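Local coordinates for protein YcaO (Methanopyrus kandleri, PDB 6CI7) that binds ATP and magnesium as a YcaO-family enzyme, and probably uses the nucleotide to activate a peptide backbone amide for chemical modification, at residues 156-161 with 345-350; 80-85 with 143-148; 164-169 with 211-216. All blocks are in the same frame, centred on the assembly; numbering follows the deposited sequence.

Contact 1: 156-161 with 345-350; sequences EAVIQG and PVVRVR. With ACP (phosphomethylphosphonic acid adenylate ester), chain G.
Val347 lays its CG2 methyl over the helical segment 156-161, meeting the CB of Ala157 at 3.9 Å and the CG2 of Val158 a little farther off. This is helix-on-sheet packing: helix 154-176 runs across one face of an antiparallel sheet, and strand 346-351 lies beneath it with the two short axes 7.7 Å apart and inclined by 34°. Val347 and Val349 face the helix, while Arg348 between them turns to the other side and hydrogen-bonds the carbonyl of Asn146. With chi1 at -48°, Val347 holds CG2 between its own N and carbonyl carbon, which stands that methyl up against the helix; its side chain meets that of Val158 at about a right angle. One turn on, Gly161 brings bare backbone up to Val349, its carbonyl C lying 4.1 Å from Val349 CB. Another side of the helix binds the nucleotide. Glu156 forms a salt bridge with Arg12, and its OE2 lies 3.9 Å from C2 of the adenine. Gln160 bends at chi2 (-93°) toward the ribose O2' and the phosphates, its OE1 taken by Ser149 OG, and NE2 donates a nearly straight 2.9 Å hydrogen bond to O1B of the ATP analogue.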
loop_
_atom_site.group_PDB
_atom_site.type_symbol
_atom_site.label_atom_id
_atom_site.label_comp_id
_atom_site.label_asym_id
_atom_site.label_seq_id
_atom_site.Cartn_x
_atom_site.Cartn_y
_atom_site.Cartn_z
ATOM N N GLU A 156 7.361 -10.527 6.120
ATOM C CA GLU A 156 6.556 -9.361 6.493
ATOM C C GLU A 156 6.345 -8.452 5.297
ATOM O O GLU A 156 5.212 -8.039 5.025
ATOM C CB GLU A 156 7.207 -8.560 7.607
ATOM C CG GLU A 156 7.008 -9.135 8.992
ATOM C CD GLU A 156 7.729 -8.315 10.038
ATOM O OE1 GLU A 156 7.632 -8.661 11.232
ATOM O OE2 GLU A 156 8.382 -7.311 9.666
ATOM N N ALA A 157 7.432 -8.201 4.566
ATOM C CA ALA A 157 7.442 -7.285 3.444
ATOM C C ALA A 157 6.635 -7.823 2.257
ATOM O O ALA A 157 5.842 -7.084 1.659
ATOM C CB ALA A 157 8.882 -6.958 3.049
ATOM N N VAL A 158 6.826 -9.106 1.933
ATOM C CA VAL A 158 6.071 -9.767 0.858
ATOM C C VAL A 158 4.575 -9.714 1.174
ATOM O O VAL A 158 3.781 -9.325 0.315
ATOM C CB VAL A 158 6.544 -11.218 0.589
ATOM C CG1 VAL A 158 5.640 -11.912 -0.439
ATOM C CG2 VAL A 158 7.989 -11.219 0.097
ATOM N N ILE A 159 4.202 -10.060 2.408
ATOM C CA ILE A 159 2.789 -9.990 2.816
ATOM C C ILE A 159 2.239 -8.570 2.600
ATOM O O ILE A 159 1.251 -8.393 1.889
ATOM C CB ILE A 159 2.564 -10.477 4.268
ATOM C CG1 ILE A 159 2.741 -12.002 4.350
ATOM C CG2 ILE A 159 1.174 -10.087 4.769
ATOM C CD1 ILE A 159 3.059 -12.517 5.734
ATOM N N GLN A 160 2.922 -7.576 3.162
ATOM C CA GLN A 160 2.451 -6.205 3.127
ATOM C C GLN A 160 2.421 -5.642 1.706
ATOM O O GLN A 160 1.439 -5.008 1.300
ATOM C CB GLN A 160 3.285 -5.342 4.074
ATOM C CG GLN A 160 2.528 -4.158 4.658
ATOM C CD GLN A 160 2.714 -2.905 3.840
ATOM O OE1 GLN A 160 3.634 -2.811 3.018
ATOM N NE2 GLN A 160 1.846 -1.919 4.061
ATOM N N GLY A 161 3.480 -5.916 0.948
ATOM C CA GLY A 161 3.601 -5.452 -0.436
ATOM C C GLY A 161 2.566 -6.053 -1.357
ATOM O O GLY A 161 2.032 -5.347 -2.224
ATOM N N PRO A 345 15.201 -6.100 5.486
ATOM C CA PRO A 345 14.498 -6.696 4.340
ATOM C C PRO A 345 13.543 -5.699 3.663
ATOM O O PRO A 345 12.680 -5.115 4.320
ATOM C CB PRO A 345 13.725 -7.859 4.973
ATOM C CG PRO A 345 14.566 -8.255 6.144
ATOM C CD PRO A 345 15.118 -6.964 6.682
ATOM N N VAL A 346 13.762 -5.464 2.375
ATOM C CA VAL A 346 12.869 -4.641 1.552
ATOM C C VAL A 346 12.640 -5.434 0.280
ATOM O O VAL A 346 13.586 -6.027 -0.268
ATOM C CB VAL A 346 13.458 -3.230 1.207
ATOM C CG1 VAL A 346 12.517 -2.426 0.301
ATOM C CG2 VAL A 346 13.755 -2.428 2.476
ATOM N N VAL A 347 11.384 -5.463 -0.166
ATOM C CA VAL A 347 11.028 -6.087 -1.445
ATOM C C VAL A 347 10.207 -5.142 -2.316
ATOM O O VAL A 347 9.639 -4.153 -1.824
ATOM C CB VAL A 347 10.297 -7.460 -1.287
ATOM C CG1 VAL A 347 11.020 -8.381 -0.301
ATOM C CG2 VAL A 347 8.841 -7.280 -0.873
ATOM N N ARG A 348 10.183 -5.448 -3.616
ATOM C CA ARG A 348 9.169 -4.950 -4.533
ATOM C C ARG A 348 8.355 -6.136 -5.018
ATOM O O ARG A 348 8.919 -7.088 -5.580
ATOM C CB ARG A 348 9.800 -4.298 -5.747
ATOM C CG ARG A 348 8.789 -3.616 -6.644
ATOM C CD ARG A 348 8.694 -2.190 -6.162
ATOM N NE ARG A 348 7.548 -1.478 -6.686
ATOM C CZ ARG A 348 7.638 -0.425 -7.477
ATOM N NH1 ARG A 348 8.831 0.026 -7.857
ATOM N NH2 ARG A 348 6.528 0.163 -7.892
ATOM N N VAL A 349 7.041 -6.076 -4.823
ATOM C CA VAL A 349 6.163 -7.135 -5.292
ATOM C C VAL A 349 5.452 -6.662 -6.552
ATOM O O VAL A 349 4.868 -5.559 -6.581
ATOM C CB VAL A 349 5.159 -7.600 -4.204
ATOM C CG1 VAL A 349 4.126 -8.568 -4.772
ATOM C CG2 VAL A 349 5.891 -8.246 -3.034
ATOM N N ARG A 350 5.525 -7.492 -7.596
ATOM C CA ARG A 350 4.722 -7.277 -8.800
ATOM C C ARG A 350 3.764 -8.432 -9.027
ATOM O O ARG A 350 4.114 -9.598 -8.845
ATOM C CB ARG A 350 5.588 -7.034 -10.050
ATOM C CG ARG A 350 6.796 -6.106 -9.874
ATOM C CD ARG A 350 6.474 -4.668 -9.448
ATOM N NE ARG A 350 5.684 -3.921 -10.431
ATOM C CZ ARG A 350 4.582 -3.224 -10.149
ATOM N NH1 ARG A 350 4.127 -3.138 -8.891
ATOM N NH2 ARG A 350 3.935 -2.604 -11.133
HETATM P PG ACP G . 1.304 3.532 1.477
HETATM O O1G ACP G . 2.191 2.479 0.634
HETATM O O2G ACP G . 2.265 4.707 2.012
HETATM O O3G ACP G . 0.290 4.096 0.568
HETATM P PB ACP G . 1.641 1.895 3.897
HETATM O O1B ACP G . 2.196 0.706 2.953
HETATM O O2B ACP G . 2.657 2.957 4.078
HETATM C C3B ACP G . 0.414 2.743 2.883
HETATM P PA ACP G . 2.187 1.449 6.726
HETATM O O1A ACP G . 1.740 0.411 7.726
HETATM O O2A ACP G . 2.140 2.874 7.225
HETATM O O3A ACP G . 1.259 1.324 5.381
HETATM O "O5'" ACP G . 3.690 1.037 6.359
HETATM C "C5'" ACP G . 4.829 1.895 6.178
HETATM C "C4'" ACP G . 6.074 1.032 5.901
HETATM O "O4'" ACP G . 6.612 0.593 7.157
HETATM C "C3'" ACP G . 5.783 -0.259 5.130
HETATM O "O3'" ACP G . 6.938 -0.657 4.367
HETATM C "C2'" ACP G . 5.510 -1.246 6.246
HETATM O "O2'" ACP G . 5.678 -2.591 5.878
HETATM C "C1'" ACP G . 6.532 -0.831 7.282
HETATM N N9 ACP G . 6.095 -1.203 8.636
HETATM C C8 ACP G . 4.958 -0.798 9.219
HETATM N N7 ACP G . 4.824 -1.330 10.455
HETATM C C5 ACP G . 5.907 -2.103 10.670
HETATM C C6 ACP G . 6.397 -2.951 11.787
HETATM N N6 ACP G . 5.678 -3.055 12.931
HETATM N N1 ACP G . 7.576 -3.594 11.625
HETATM C C2 ACP G . 8.298 -3.479 10.481
HETATM N N3 ACP G . 7.911 -2.734 9.418
HETATM C C4 ACP G . 6.745 -2.023 9.462
#

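Contact 2: 80-85 with 143-148; sequences VERAAA and SHTNGL. With ACP (phosphomethylphosphonic acid adenylate ester), chain G.
Chi1 of 86° places the CG of Glu81 between its backbone N and carbonyl carbon, and from there the extended chain carries the carboxylate to the loop at Leu148; Arg82, bent at chi2 (-67°), brings the edge of its guanidinium up to that carboxylate, whose CD lies in the guanidinium plane. The two neighbours form a salt bridge, Arg82 NH1 to Glu81 OE2 at 2.8 Å, and Glu78 gives Arg82 a second acidic partner. Thr145 covers one face of the guanidinium: its CG2 methyl sits 3.5 Å above the plane, over the centre. Leu148 sets both terminal methyls against Ala85, with CD1 3.6 Å from Ala85 CB, and its CG lies against Glu81 OE2. Glu81 OE2 and the carbonyl O of Leu148 are both acceptors, joined by water 1 at 2.6 Å from each. Glu81 OE1 takes a very short 2.5 Å hydrogen bond from the ribose O3' of the ATP analogue. Thr145 to Leu148 is a type II beta turn, with Gly147 at the position of positive phi. Helix end and turn form a wall of the ATP and magnesium site of the YcaO fold, where Glu81 meets the ribose directly and the modelled magnesium through water 1.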
loop_
_atom_site.group_PDB
_atom_site.type_symbol
_atom_site.label_atom_id
_atom_site.label_comp_id
_atom_site.label_asym_id
_atom_site.label_seq_id
_atom_site.Cartn_x
_atom_site.Cartn_y
_atom_site.Cartn_z
ATOM N N VAL A 80 12.987 3.973 5.090
ATOM C CA VAL A 80 13.885 2.887 4.728
ATOM C C VAL A 80 13.513 2.276 3.372
ATOM O O VAL A 80 14.384 2.136 2.512
ATOM C CB VAL A 80 13.928 1.811 5.831
ATOM C CG1 VAL A 80 14.699 0.580 5.368
ATOM C CG2 VAL A 80 14.550 2.388 7.093
ATOM N N GLU A 81 12.230 1.955 3.169
ATOM C CA GLU A 81 11.786 1.361 1.902
ATOM C C GLU A 81 12.097 2.270 0.723
ATOM O O GLU A 81 12.551 1.786 -0.309
ATOM C CB GLU A 81 10.309 0.905 1.917
ATOM C CG GLU A 81 9.272 1.960 1.581
ATOM C CD GLU A 81 7.859 1.415 1.436
ATOM O OE1 GLU A 81 7.377 0.747 2.370
ATOM O OE2 GLU A 81 7.205 1.693 0.400
ATOM N N ARG A 82 11.901 3.579 0.902
ATOM C CA ARG A 82 12.148 4.546 -0.177
ATOM C C ARG A 82 13.623 4.649 -0.532
ATOM O O ARG A 82 13.969 4.716 -1.712
ATOM C CB ARG A 82 11.586 5.928 0.165
ATOM C CG ARG A 82 10.073 6.028 0.168
ATOM C CD ARG A 82 9.480 5.863 -1.226
ATOM N NE ARG A 82 8.092 6.337 -1.298
ATOM C CZ ARG A 82 7.018 5.639 -0.921
ATOM N NH1 ARG A 82 7.120 4.406 -0.420
ATOM N NH2 ARG A 82 5.825 6.190 -1.045
ATOM N N ALA A 83 14.477 4.662 0.494
ATOM C CA ALA A 83 15.932 4.662 0.327
ATOM C C ALA A 83 16.415 3.401 -0.403
ATOM O O ALA A 83 17.204 3.487 -1.348
ATOM C CB ALA A 83 16.619 4.806 1.675
ATOM N N ALA A 84 15.900 2.249 0.021
ATOM C CA ALA A 84 16.171 0.959 -0.620
ATOM C C ALA A 84 15.730 0.863 -2.091
ATOM O O ALA A 84 16.324 0.110 -2.880
ATOM C CB ALA A 84 15.524 -0.142 0.187
ATOM N N ALA A 85 14.699 1.634 -2.449
ATOM C CA ALA A 85 14.086 1.576 -3.780
ATOM C C ALA A 85 14.717 2.535 -4.788
ATOM O O ALA A 85 14.307 2.570 -5.948
ATOM C CB ALA A 85 12.591 1.829 -3.679
ATOM N N SER A 143 7.909 5.911 -12.950
ATOM C CA SER A 143 8.134 5.035 -11.817
ATOM C C SER A 143 7.109 5.301 -10.715
ATOM O O SER A 143 6.528 6.387 -10.641
ATOM C CB SER A 143 9.517 5.345 -11.272
ATOM O OG SER A 143 10.277 4.167 -11.175
ATOM N N HIS A 144 6.893 4.308 -9.860
ATOM C CA HIS A 144 6.031 4.456 -8.682
ATOM C C HIS A 144 6.459 3.493 -7.569
ATOM O O HIS A 144 7.456 2.775 -7.717
ATOM C CB HIS A 144 4.551 4.275 -9.042
ATOM C CG HIS A 144 4.219 2.912 -9.559
ATOM N ND1 HIS A 144 4.237 1.786 -8.762
ATOM C CD2 HIS A 144 3.864 2.491 -10.797
ATOM C CE1 HIS A 144 3.902 0.732 -9.486
ATOM N NE2 HIS A 144 3.675 1.133 -10.726
ATOM N N THR A 145 5.688 3.477 -6.481
ATOM C CA THR A 145 6.048 2.784 -5.238
ATOM C C THR A 145 5.055 1.683 -4.830
ATOM O O THR A 145 5.149 1.130 -3.734
ATOM C CB THR A 145 6.179 3.790 -4.075
ATOM O OG1 THR A 145 4.957 4.524 -3.940
ATOM C CG2 THR A 145 7.315 4.769 -4.341
ATOM N N ASN A 146 4.106 1.370 -5.705
ATOM C CA ASN A 146 3.152 0.295 -5.452
ATOM C C ASN A 146 3.833 -1.086 -5.443
ATOM O O ASN A 146 4.535 -1.451 -6.390
ATOM C CB ASN A 146 2.029 0.344 -6.487
ATOM C CG ASN A 146 0.920 -0.649 -6.193
ATOM O OD1 ASN A 146 0.384 -0.683 -5.085
ATOM N ND2 ASN A 146 0.579 -1.475 -7.187
ATOM N N GLY A 147 3.623 -1.834 -4.364
ATOM C CA GLY A 147 4.237 -3.153 -4.175
ATOM C C GLY A 147 5.494 -3.153 -3.327
ATOM O O GLY A 147 6.021 -4.208 -2.960
ATOM N N LEU A 148 5.969 -1.953 -3.020
ATOM C CA LEU A 148 7.199 -1.751 -2.294
ATOM C C LEU A 148 6.960 -1.865 -0.798
ATOM O O LEU A 148 6.008 -1.300 -0.274
ATOM C CB LEU A 148 7.688 -0.362 -2.645
ATOM C CG LEU A 148 9.054 0.166 -2.287
ATOM C CD1 LEU A 148 10.112 -0.661 -2.994
ATOM C CD2 LEU A 148 9.070 1.608 -2.750
HETATM P PG ACP G . 1.304 3.532 1.477
HETATM O O1G ACP G . 2.191 2.479 0.634
HETATM O O2G ACP G . 2.265 4.707 2.012
HETATM O O3G ACP G . 0.290 4.096 0.568
HETATM P PB ACP G . 1.641 1.895 3.897
HETATM O O1B ACP G . 2.196 0.706 2.953
HETATM O O2B ACP G . 2.657 2.957 4.078
HETATM C C3B ACP G . 0.414 2.743 2.883
HETATM P PA ACP G . 2.187 1.449 6.726
HETATM O O1A ACP G . 1.740 0.411 7.726
HETATM O O2A ACP G . 2.140 2.874 7.225
HETATM O O3A ACP G . 1.259 1.324 5.381
HETATM O "O5'" ACP G . 3.690 1.037 6.359
HETATM C "C5'" ACP G . 4.829 1.895 6.178
HETATM C "C4'" ACP G . 6.074 1.032 5.901
HETATM O "O4'" ACP G . 6.612 0.593 7.157
HETATM C "C3'" ACP G . 5.783 -0.259 5.130
HETATM O "O3'" ACP G . 6.938 -0.657 4.367
HETATM C "C2'" ACP G . 5.510 -1.246 6.246
HETATM O "O2'" ACP G . 5.678 -2.591 5.878
HETATM C "C1'" ACP G . 6.532 -0.831 7.282
HETATM N N9 ACP G . 6.095 -1.203 8.636
HETATM C C8 ACP G . 4.958 -0.798 9.219
HETATM N N7 ACP G . 4.824 -1.330 10.455
HETATM C C5 ACP G . 5.907 -2.103 10.670
HETATM C C6 ACP G . 6.397 -2.951 11.787
HETATM N N6 ACP G . 5.678 -3.055 12.931
HETATM N N1 ACP G . 7.576 -3.594 11.625
HETATM C C2 ACP G . 8.298 -3.479 10.481
HETATM N N3 ACP G . 7.911 -2.734 9.418
HETATM C C4 ACP G . 6.745 -2.023 9.462
HETATM O O HOH W 1 4.864 1.054 -0.606
#

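Contact 3: 164-169 with 211-216; sequences EVVERD and SRVEGV. With MG (magnesium ion), chain H; ACP (phosphomethylphosphonic acid adenylate ester), chain G.
Asp169 OD2 is gripped by two donors: NH1 of Arg212, 3.1 Å away in a fairly straight bond (164°), and water 2 at 2.7 Å. The arginine N-H comes in on the syn lone pair, close to its own guanidinium plane, and the two flat groups are only 7° from coplanar. OD1 is nearer still to NH1, at 2.8 Å, but the angle there is poor and the bond weak; a firmer partner for OD1 is the backbone N of Ser355. Arg212 is tied down in turn by its NH2 to the carbonyl of Asn366, and water 2 passes the link on to the backbone N of Arg212. Next to this salt bridge, Val166 points into the type II beta turn of Val213 to Val216, in the loop joining strands 203-209 and 217-224. Its CG1 meets CG1 of Val216 tip to tip at 3.8 Å, while CG2 packs on CG2 of Val213, which also touches Arg323 and Val324 of helix 313-325. Away from the loop, the same piece of helix 154-176 faces the nucleotide. The extended chain of Glu164, CG anti to N at chi1 179°, delivers OE2 to the magnesium ion at 2.3 Å; O1G and O1B of the ATP analogue and three waters complete six ligands. Arg168 brings NH2 within 2.8 Å of the phosphate oxygen O3G, which lies at the guanidinium edge near its plane.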
loop_
_atom_site.group_PDB
_atom_site.type_symbol
_atom_site.label_atom_id
_atom_site.label_comp_id
_atom_site.label_asym_id
_atom_site.label_seq_id
_atom_site.Cartn_x
_atom_site.Cartn_y
_atom_site.Cartn_z
ATOM N N GLU A 164 -0.847 -4.606 -0.679
ATOM C CA GLU A 164 -0.871 -3.268 -1.266
ATOM C C GLU A 164 -1.257 -3.342 -2.745
ATOM O O GLU A 164 -2.072 -2.534 -3.220
ATOM C CB GLU A 164 0.483 -2.582 -1.063
ATOM C CG GLU A 164 0.619 -1.191 -1.651
ATOM C CD GLU A 164 1.883 -0.492 -1.177
ATOM O OE1 GLU A 164 2.796 -0.296 -2.007
ATOM O OE2 GLU A 164 1.975 -0.162 0.033
ATOM N N VAL A 165 -0.682 -4.326 -3.443
ATOM C CA VAL A 165 -0.950 -4.583 -4.860
ATOM C C VAL A 165 -2.419 -4.961 -5.076
ATOM O O VAL A 165 -3.033 -4.481 -6.036
ATOM C CB VAL A 165 -0.011 -5.670 -5.460
ATOM C CG1 VAL A 165 -0.412 -6.009 -6.887
ATOM C CG2 VAL A 165 1.440 -5.198 -5.457
ATOM N N VAL A 166 -2.971 -5.797 -4.187
ATOM C CA VAL A 166 -4.395 -6.200 -4.254
ATOM C C VAL A 166 -5.276 -4.982 -3.988
ATOM O O VAL A 166 -6.247 -4.732 -4.702
ATOM C CB VAL A 166 -4.720 -7.360 -3.274
ATOM C CG1 VAL A 166 -6.214 -7.694 -3.270
ATOM C CG2 VAL A 166 -3.889 -8.600 -3.605
ATOM N N GLU A 167 -4.900 -4.211 -2.976
ATOM C CA GLU A 167 -5.590 -2.985 -2.618
ATOM C C GLU A 167 -5.728 -2.039 -3.814
ATOM O O GLU A 167 -6.828 -1.559 -4.097
ATOM C CB GLU A 167 -4.850 -2.326 -1.464
ATOM C CG GLU A 167 -5.388 -0.990 -0.985
ATOM C CD GLU A 167 -4.353 -0.238 -0.159
ATOM O OE1 GLU A 167 -3.802 -0.827 0.801
ATOM O OE2 GLU A 167 -4.082 0.943 -0.475
ATOM N N ARG A 168 -4.632 -1.793 -4.531
ATOM C CA ARG A 168 -4.677 -0.834 -5.647
ATOM C C ARG A 168 -5.344 -1.429 -6.887
ATOM O O ARG A 168 -5.901 -0.693 -7.696
ATOM C CB ARG A 168 -3.299 -0.217 -5.974
ATOM C CG ARG A 168 -2.537 0.301 -4.765
ATOM C CD ARG A 168 -2.797 1.750 -4.407
ATOM N NE ARG A 168 -2.303 2.061 -3.063
ATOM C CZ ARG A 168 -1.020 2.241 -2.725
ATOM N NH1 ARG A 168 -0.043 2.148 -3.627
ATOM N NH2 ARG A 168 -0.702 2.510 -1.461
ATOM N N ASP A 169 -5.312 -2.759 -7.007
ATOM C CA ASP A 169 -6.090 -3.470 -8.028
ATOM C C ASP A 169 -7.599 -3.278 -7.844
ATOM O O ASP A 169 -8.302 -2.992 -8.818
ATOM C CB ASP A 169 -5.757 -4.970 -8.077
ATOM C CG ASP A 169 -6.488 -5.693 -9.228
ATOM O OD1 ASP A 169 -6.023 -5.592 -10.392
ATOM O OD2 ASP A 169 -7.535 -6.337 -8.963
ATOM N N SER A 211 -13.089 -7.372 -4.466
ATOM C CA SER A 211 -11.725 -7.907 -4.443
ATOM C C SER A 211 -11.592 -9.055 -5.430
ATOM O O SER A 211 -12.395 -9.983 -5.415
ATOM C CB SER A 211 -11.357 -8.369 -3.029
ATOM O OG SER A 211 -10.241 -9.258 -3.038
ATOM N N ARG A 212 -10.567 -9.006 -6.271
ATOM C CA ARG A 212 -10.353 -10.073 -7.249
ATOM C C ARG A 212 -9.554 -11.263 -6.711
ATOM O O ARG A 212 -9.274 -12.203 -7.445
ATOM C CB ARG A 212 -9.768 -9.516 -8.541
ATOM C CG ARG A 212 -10.771 -8.659 -9.309
ATOM C CD ARG A 212 -10.060 -7.602 -10.124
ATOM N NE ARG A 212 -9.912 -8.017 -11.507
ATOM C CZ ARG A 212 -8.938 -7.654 -12.339
ATOM N NH1 ARG A 212 -7.936 -6.868 -11.962
ATOM N NH2 ARG A 212 -8.968 -8.119 -13.575
ATOM N N VAL A 213 -9.241 -11.239 -5.416
ATOM C CA VAL A 213 -8.460 -12.297 -4.775
ATOM C C VAL A 213 -9.270 -12.876 -3.628
ATOM O O VAL A 213 -9.642 -12.152 -2.699
ATOM C CB VAL A 213 -7.105 -11.752 -4.267
ATOM C CG1 VAL A 213 -6.341 -12.820 -3.481
ATOM C CG2 VAL A 213 -6.277 -11.174 -5.426
ATOM N N GLU A 214 -9.550 -14.179 -3.688
ATOM C CA GLU A 214 -10.389 -14.798 -2.665
ATOM C C GLU A 214 -9.680 -14.910 -1.328
ATOM O O GLU A 214 -8.514 -15.294 -1.262
ATOM C CB GLU A 214 -10.928 -16.159 -3.090
ATOM C CG GLU A 214 -12.203 -16.498 -2.335
ATOM C CD GLU A 214 -12.578 -17.946 -2.444
ATOM O OE1 GLU A 214 -13.064 -18.333 -3.517
ATOM O OE2 GLU A 214 -12.397 -18.682 -1.451
ATOM N N GLY A 215 -10.404 -14.553 -0.273
ATOM C CA GLY A 215 -9.866 -14.557 1.083
ATOM C C GLY A 215 -9.128 -13.281 1.466
ATOM O O GLY A 215 -8.590 -13.210 2.574
ATOM N N VAL A 216 -9.082 -12.298 0.548
ATOM C CA VAL A 216 -8.591 -10.937 0.833
ATOM C C VAL A 216 -9.744 -9.926 0.696
ATOM O O VAL A 216 -10.423 -9.879 -0.325
ATOM C CB VAL A 216 -7.383 -10.534 -0.070
ATOM C CG1 VAL A 216 -6.880 -9.113 0.230
ATOM C CG2 VAL A 216 -6.244 -11.527 0.088
HETATM MG MG MG H . 3.510 1.164 1.125
HETATM P PG ACP G . 1.304 3.532 1.477
HETATM O O1G ACP G . 2.191 2.479 0.634
HETATM O O2G ACP G . 2.265 4.707 2.012
HETATM O O3G ACP G . 0.290 4.096 0.568
HETATM P PB ACP G . 1.641 1.895 3.897
HETATM O O1B ACP G . 2.196 0.706 2.953
HETATM O O2B ACP G . 2.657 2.957 4.078
HETATM C C3B ACP G . 0.414 2.743 2.883
HETATM P PA ACP G . 2.187 1.449 6.726
HETATM O O1A ACP G . 1.740 0.411 7.726
HETATM O O2A ACP G . 2.140 2.874 7.225
HETATM O O3A ACP G . 1.259 1.324 5.381
HETATM O "O5'" ACP G . 3.690 1.037 6.359
HETATM C "C5'" ACP G . 4.829 1.895 6.178
HETATM C "C4'" ACP G . 6.074 1.032 5.901
HETATM O "O4'" ACP G . 6.612 0.593 7.157
HETATM C "C3'" ACP G . 5.783 -0.259 5.130
HETATM O "O3'" ACP G . 6.938 -0.657 4.367
HETATM C "C2'" ACP G . 5.510 -1.246 6.246
HETATM O "O2'" ACP G . 5.678 -2.591 5.878
HETATM C "C1'" ACP G . 6.532 -0.831 7.282
HETATM N N9 ACP G . 6.095 -1.203 8.636
HETATM C C8 ACP G . 4.958 -0.798 9.219
HETATM N N7 ACP G . 4.824 -1.330 10.455
HETATM C C5 ACP G . 5.907 -2.103 10.670
HETATM C C6 ACP G . 6.397 -2.951 11.787
HETATM N N6 ACP G . 5.678 -3.055 12.931
HETATM N N1 ACP G . 7.576 -3.594 11.625
HETATM C C2 ACP G . 8.298 -3.479 10.481
HETATM N N3 ACP G . 7.911 -2.734 9.418
HETATM C C4 ACP G . 6.745 -2.023 9.462
HETATM O O HOH W 2 -8.467 -6.997 -6.497
HETATM O O HOH W 3 4.354 -0.658 1.628
HETATM O O HOH W 4 5.036 2.149 2.222
HETATM O O HOH W 1 4.864 1.054 -0.606
#

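Overall arrangement
Helix 154-176 runs through contacts 1 and 3, whose centres lie about 15 Å apart: its earlier part packs on strand 346-351, its later part on the 211-216 turn. Contact 2 adds the wall contributed by helix 68-84, about 10 Å from contact 1 between centres, and is stitched to it by Val349 N to Gly147 O at 2.8 Å, a probable hydrogen bond. Although contacts 2 and 3 are centred about 19 Å apart, Gly147 N reaches Glu164 OE1 at 2.9 Å, probably steadying the metal-binding carboxylate. Water 1, a magnesium ligand, belongs to both. All three contacts touch the ATP analogue; within contact 3, the Asp169-Arg212 salt bridge lies at the end away from it.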